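Local coordinates for protein glutathione S-transferase (PDB 7MIQ) that probably conjugates reduced glutathione to electrophilic compounds, as a Gtt2-class glutathione transferase of a shrimp-pathogenic Vibrio, at residues 1-13 with 26-38. Sequence-based numbering, arbitrary orientation.
Sequences MKLYETAMTPSCK and VERVALNVREGDN
Leu3 and Glu5 meet Arg28 on one face of a parallel strand pair, 2-5 with 27-30. Arg28 can be followed outward. Arg28 CB and CG pass Glu5 OE2 at 3.6 and 3.7 Å; the chain then bends (chi2 -62°), bringing Arg28 CD to 4.0 Å from Leu3 CD2. NE reaches back weakly to Val26 O, and Leu3 CD2 lies over one face of the guanidinium, toward its rim. At the tip, Arg28 NH1 makes a salt bridge with Glu5 OE1 (3.1 Å), its hydrogen bonds to OE1 and OE2 both weak and the carboxylate and guanidinium planes 65° apart; Ser16 of helix 10-22 also binds NH1. A long arginine suits this place: its aliphatic stem lets the charged end reach Glu5 and Ser16 while CD and the guanidinium pack on Leu3.

On the other face, Val29 CB lies 3.6 Å from Tyr4 CD2 and Leu31 CD2 sits at the ring edge, while the Tyr4 hydroxyl bonds Glu56. Branched Val29 fits beside the flat ring. Leu3 N to Glu27 O (2.8 Å) begins four backbone bonds.

These strands and helix 10-22 form the beta-alpha-beta unit that opens the thioredoxin-like domain. The backbone bonds fix the strand register, while Glu5 and Ser16 tether Arg28.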
# COMPACT_ATOMS: atom_id res chain seq x y z
N MET A 1 -14.59 13.21 16.83
CA MET A 1 -13.70 13.49 15.72
C MET A 1 -14.47 14.01 14.51
O MET A 1 -15.70 14.01 14.51
CB MET A 1 -12.90 12.23 15.35
CG MET A 1 -13.67 10.94 15.46
SD MET A 1 -12.58 9.50 15.47
CE MET A 1 -13.70 8.26 16.09
N LYS A 2 -13.74 14.47 13.50
CA LYS A 2 -14.32 15.00 12.27
C LYS A 2 -13.67 14.33 11.07
O LYS A 2 -12.47 14.05 11.08
CB LYS A 2 -14.16 16.52 12.16
CG LYS A 2 -14.84 17.31 13.27
CD LYS A 2 -14.54 18.79 13.12
CE LYS A 2 -15.13 19.59 14.27
NZ LYS A 2 -14.74 21.03 14.20
N LEU A 3 -14.47 14.11 10.03
CA LEU A 3 -14.00 13.52 8.78
C LEU A 3 -14.22 14.53 7.66
O LEU A 3 -15.37 14.84 7.31
CB LEU A 3 -14.72 12.21 8.49
CG LEU A 3 -14.36 11.48 7.19
CD1 LEU A 3 -12.88 11.11 7.18
CD2 LEU A 3 -15.24 10.25 7.01
N TYR A 4 -13.13 15.04 7.09
CA TYR A 4 -13.18 15.98 5.98
C TYR A 4 -13.21 15.21 4.66
O TYR A 4 -12.36 14.35 4.41
CB TYR A 4 -11.98 16.92 6.01
CG TYR A 4 -11.92 17.81 7.23
CD1 TYR A 4 -11.33 17.37 8.41
CD2 TYR A 4 -12.46 19.09 7.21
CE1 TYR A 4 -11.28 18.18 9.53
CE2 TYR A 4 -12.42 19.91 8.33
CZ TYR A 4 -11.82 19.45 9.48
OH TYR A 4 -11.78 20.26 10.59
N GLU A 5 -14.17 15.55 3.81
CA GLU A 5 -14.41 14.76 2.60
C GLU A 5 -15.05 15.65 1.55
O GLU A 5 -15.61 16.71 1.87
CB GLU A 5 -15.30 13.55 2.90
CG GLU A 5 -16.68 13.95 3.43
CD GLU A 5 -17.57 12.77 3.73
OE1 GLU A 5 -17.11 11.61 3.60
OE2 GLU A 5 -18.74 12.99 4.10
N THR A 6 -14.96 15.21 0.30
CA THR A 6 -15.78 15.77 -0.77
C THR A 6 -16.97 14.85 -1.03
O THR A 6 -17.03 13.72 -0.56
CB THR A 6 -14.96 16.00 -2.05
OG1 THR A 6 -14.36 14.77 -2.48
CG2 THR A 6 -13.86 17.03 -1.80
N ALA A 7 -17.93 15.37 -1.80
CA ALA A 7 -19.28 14.81 -1.79
C ALA A 7 -19.32 13.40 -2.38
O ALA A 7 -20.03 12.53 -1.85
CB ALA A 7 -20.24 15.73 -2.54
N MET A 8 -18.60 13.16 -3.47
CA MET A 8 -18.76 11.90 -4.21
C MET A 8 -17.42 11.58 -4.87
O MET A 8 -17.19 11.89 -6.05
CB MET A 8 -19.89 12.00 -5.23
CG MET A 8 -20.16 10.74 -6.03
SD MET A 8 -20.70 9.34 -5.03
CE MET A 8 -22.32 9.88 -4.51
N THR A 9 -16.52 10.98 -4.10
CA THR A 9 -15.22 10.60 -4.63
C THR A 9 -14.84 9.24 -4.05
O THR A 9 -15.17 8.95 -2.89
CB THR A 9 -14.14 11.65 -4.34
OG1 THR A 9 -12.98 11.38 -5.12
CG2 THR A 9 -13.76 11.65 -2.88
N PRO A 10 -14.18 8.39 -4.83
CA PRO A 10 -13.91 7.02 -4.37
C PRO A 10 -13.09 6.93 -3.09
O PRO A 10 -13.40 6.09 -2.24
CB PRO A 10 -13.16 6.40 -5.56
CG PRO A 10 -13.64 7.17 -6.75
CD PRO A 10 -13.82 8.58 -6.25
N SER A 11 -12.07 7.78 -2.93
CA SER A 11 -11.21 7.69 -1.75
C SER A 11 -12.01 7.94 -0.48
O SER A 11 -11.78 7.28 0.55
CB SER A 11 -10.05 8.68 -1.87
OG SER A 11 -10.53 10.01 -2.01
N CYS A 12 -12.95 8.88 -0.52
CA CYS A 12 -13.77 9.15 0.66
C CYS A 12 -14.83 8.08 0.86
O CYS A 12 -15.16 7.73 2.00
CB CYS A 12 -14.42 10.54 0.54
SG CYS A 12 -13.22 11.89 0.51
N LYS A 13 -15.38 7.53 -0.23
CA LYS A 13 -16.35 6.44 -0.10
C LYS A 13 -15.72 5.19 0.51
O LYS A 13 -16.42 4.39 1.14
CB LYS A 13 -16.95 6.10 -1.47
CG LYS A 13 -17.97 7.11 -1.98
CD LYS A 13 -19.14 7.26 -1.02
CE LYS A 13 -20.21 8.18 -1.60
NZ LYS A 13 -21.39 8.30 -0.71
N VAL A 26 -19.28 9.56 12.66
CA VAL A 26 -18.30 10.63 12.76
C VAL A 26 -18.86 11.87 12.06
O VAL A 26 -19.43 11.76 10.96
CB VAL A 26 -16.94 10.23 12.14
CG1 VAL A 26 -15.97 11.41 12.15
CG2 VAL A 26 -16.34 9.04 12.87
N GLU A 27 -18.69 13.04 12.67
CA GLU A 27 -19.15 14.27 12.06
C GLU A 27 -18.40 14.52 10.76
O GLU A 27 -17.17 14.42 10.71
CB GLU A 27 -18.97 15.45 13.01
CG GLU A 27 -19.30 16.80 12.37
CD GLU A 27 -19.07 17.98 13.29
OE1 GLU A 27 -19.13 17.80 14.52
OE2 GLU A 27 -18.82 19.09 12.78
N ARG A 28 -19.14 14.83 9.71
CA ARG A 28 -18.56 15.08 8.39
C ARG A 28 -18.45 16.58 8.16
O ARG A 28 -19.33 17.35 8.55
CB ARG A 28 -19.41 14.45 7.29
CG ARG A 28 -19.86 13.03 7.58
CD ARG A 28 -18.67 12.10 7.71
NE ARG A 28 -19.10 10.72 7.89
CZ ARG A 28 -19.22 9.84 6.90
NH1 ARG A 28 -18.94 10.16 5.65
NH2 ARG A 28 -19.63 8.61 7.18
N VAL A 29 -17.36 16.99 7.51
CA VAL A 29 -17.18 18.36 7.07
C VAL A 29 -16.96 18.33 5.56
O VAL A 29 -16.00 17.72 5.08
CB VAL A 29 -15.99 19.04 7.77
CG1 VAL A 29 -15.81 20.46 7.25
CG2 VAL A 29 -16.17 19.02 9.28
N ALA A 30 -17.86 18.97 4.82
CA ALA A 30 -17.74 19.02 3.37
C ALA A 30 -16.67 20.02 2.94
O ALA A 30 -16.58 21.12 3.51
CB ALA A 30 -19.08 19.38 2.73
N LEU A 31 -15.87 19.63 1.95
CA LEU A 31 -14.89 20.51 1.32
C LEU A 31 -15.20 20.64 -0.16
O LEU A 31 -15.91 19.81 -0.75
CB LEU A 31 -13.47 19.97 1.49
CG LEU A 31 -12.93 19.70 2.89
CD1 LEU A 31 -11.48 19.26 2.83
CD2 LEU A 31 -13.08 20.93 3.75
N ASN A 32 -14.66 21.69 -0.78
CA ASN A 32 -14.74 21.81 -2.23
C ASN A 32 -13.83 20.79 -2.91
O ASN A 32 -12.79 20.40 -2.37
CB ASN A 32 -14.33 23.21 -2.70
CG ASN A 32 -15.30 24.30 -2.27
OD1 ASN A 32 -14.89 25.37 -1.83
ND2 ASN A 32 -16.60 24.03 -2.39
N VAL A 33 -14.20 20.39 -4.12
CA VAL A 33 -13.34 19.55 -4.95
C VAL A 33 -12.29 20.43 -5.61
O VAL A 33 -12.61 21.46 -6.21
CB VAL A 33 -14.16 18.80 -5.99
CG1 VAL A 33 -13.25 17.95 -6.89
CG2 VAL A 33 -15.21 17.92 -5.30
N ARG A 34 -11.02 20.03 -5.51
CA ARG A 34 -9.92 20.82 -6.05
C ARG A 34 -9.23 20.14 -7.22
O ARG A 34 -8.14 20.57 -7.61
CB ARG A 34 -8.89 21.13 -4.96
CG ARG A 34 -9.47 21.69 -3.67
CD ARG A 34 -9.45 23.21 -3.64
NE ARG A 34 -10.50 23.77 -2.78
CZ ARG A 34 -10.68 25.06 -2.56
NH1 ARG A 34 -9.90 25.98 -3.11
NH2 ARG A 34 -11.67 25.45 -1.77
N GLU A 35 -9.84 19.10 -7.80
CA GLU A 35 -9.27 18.32 -8.89
C GLU A 35 -7.90 17.78 -8.51
O GLU A 35 -7.58 17.66 -7.32
CB GLU A 35 -9.16 19.13 -10.19
CG GLU A 35 -10.26 18.84 -11.20
CD GLU A 35 -11.58 19.51 -10.85
OE1 GLU A 35 -11.61 20.75 -10.71
OE2 GLU A 35 -12.58 18.77 -10.71
N GLY A 36 -7.09 17.44 -9.51
CA GLY A 36 -5.81 16.80 -9.27
C GLY A 36 -6.00 15.50 -8.51
O GLY A 36 -5.06 14.95 -7.93
N ASP A 37 -7.24 15.02 -8.53
CA ASP A 37 -7.71 13.89 -7.73
C ASP A 37 -7.50 14.13 -6.24
O ASP A 37 -6.38 14.04 -5.74
CB ASP A 37 -7.03 12.60 -8.17
CG ASP A 37 -7.71 11.97 -9.36
OD1 ASP A 37 -7.68 12.56 -10.46
OD2 ASP A 37 -8.30 10.88 -9.18
N ASN A 38 -8.59 14.44 -5.54
CA ASN A 38 -8.70 14.45 -4.08
C ASN A 38 -7.89 15.56 -3.42
O ASN A 38 -7.87 15.62 -2.19
CB ASN A 38 -8.28 13.11 -3.45
CG ASN A 38 -8.87 11.91 -4.18
OD1 ASN A 38 -9.99 11.97 -4.68
ND2 ASN A 38 -8.11 10.82 -4.25
O HOH W 1 -17.97 12.75 15.24
O HOH W 2 -17.47 18.37 -2.47
O HOH W 3 -10.82 9.43 -4.99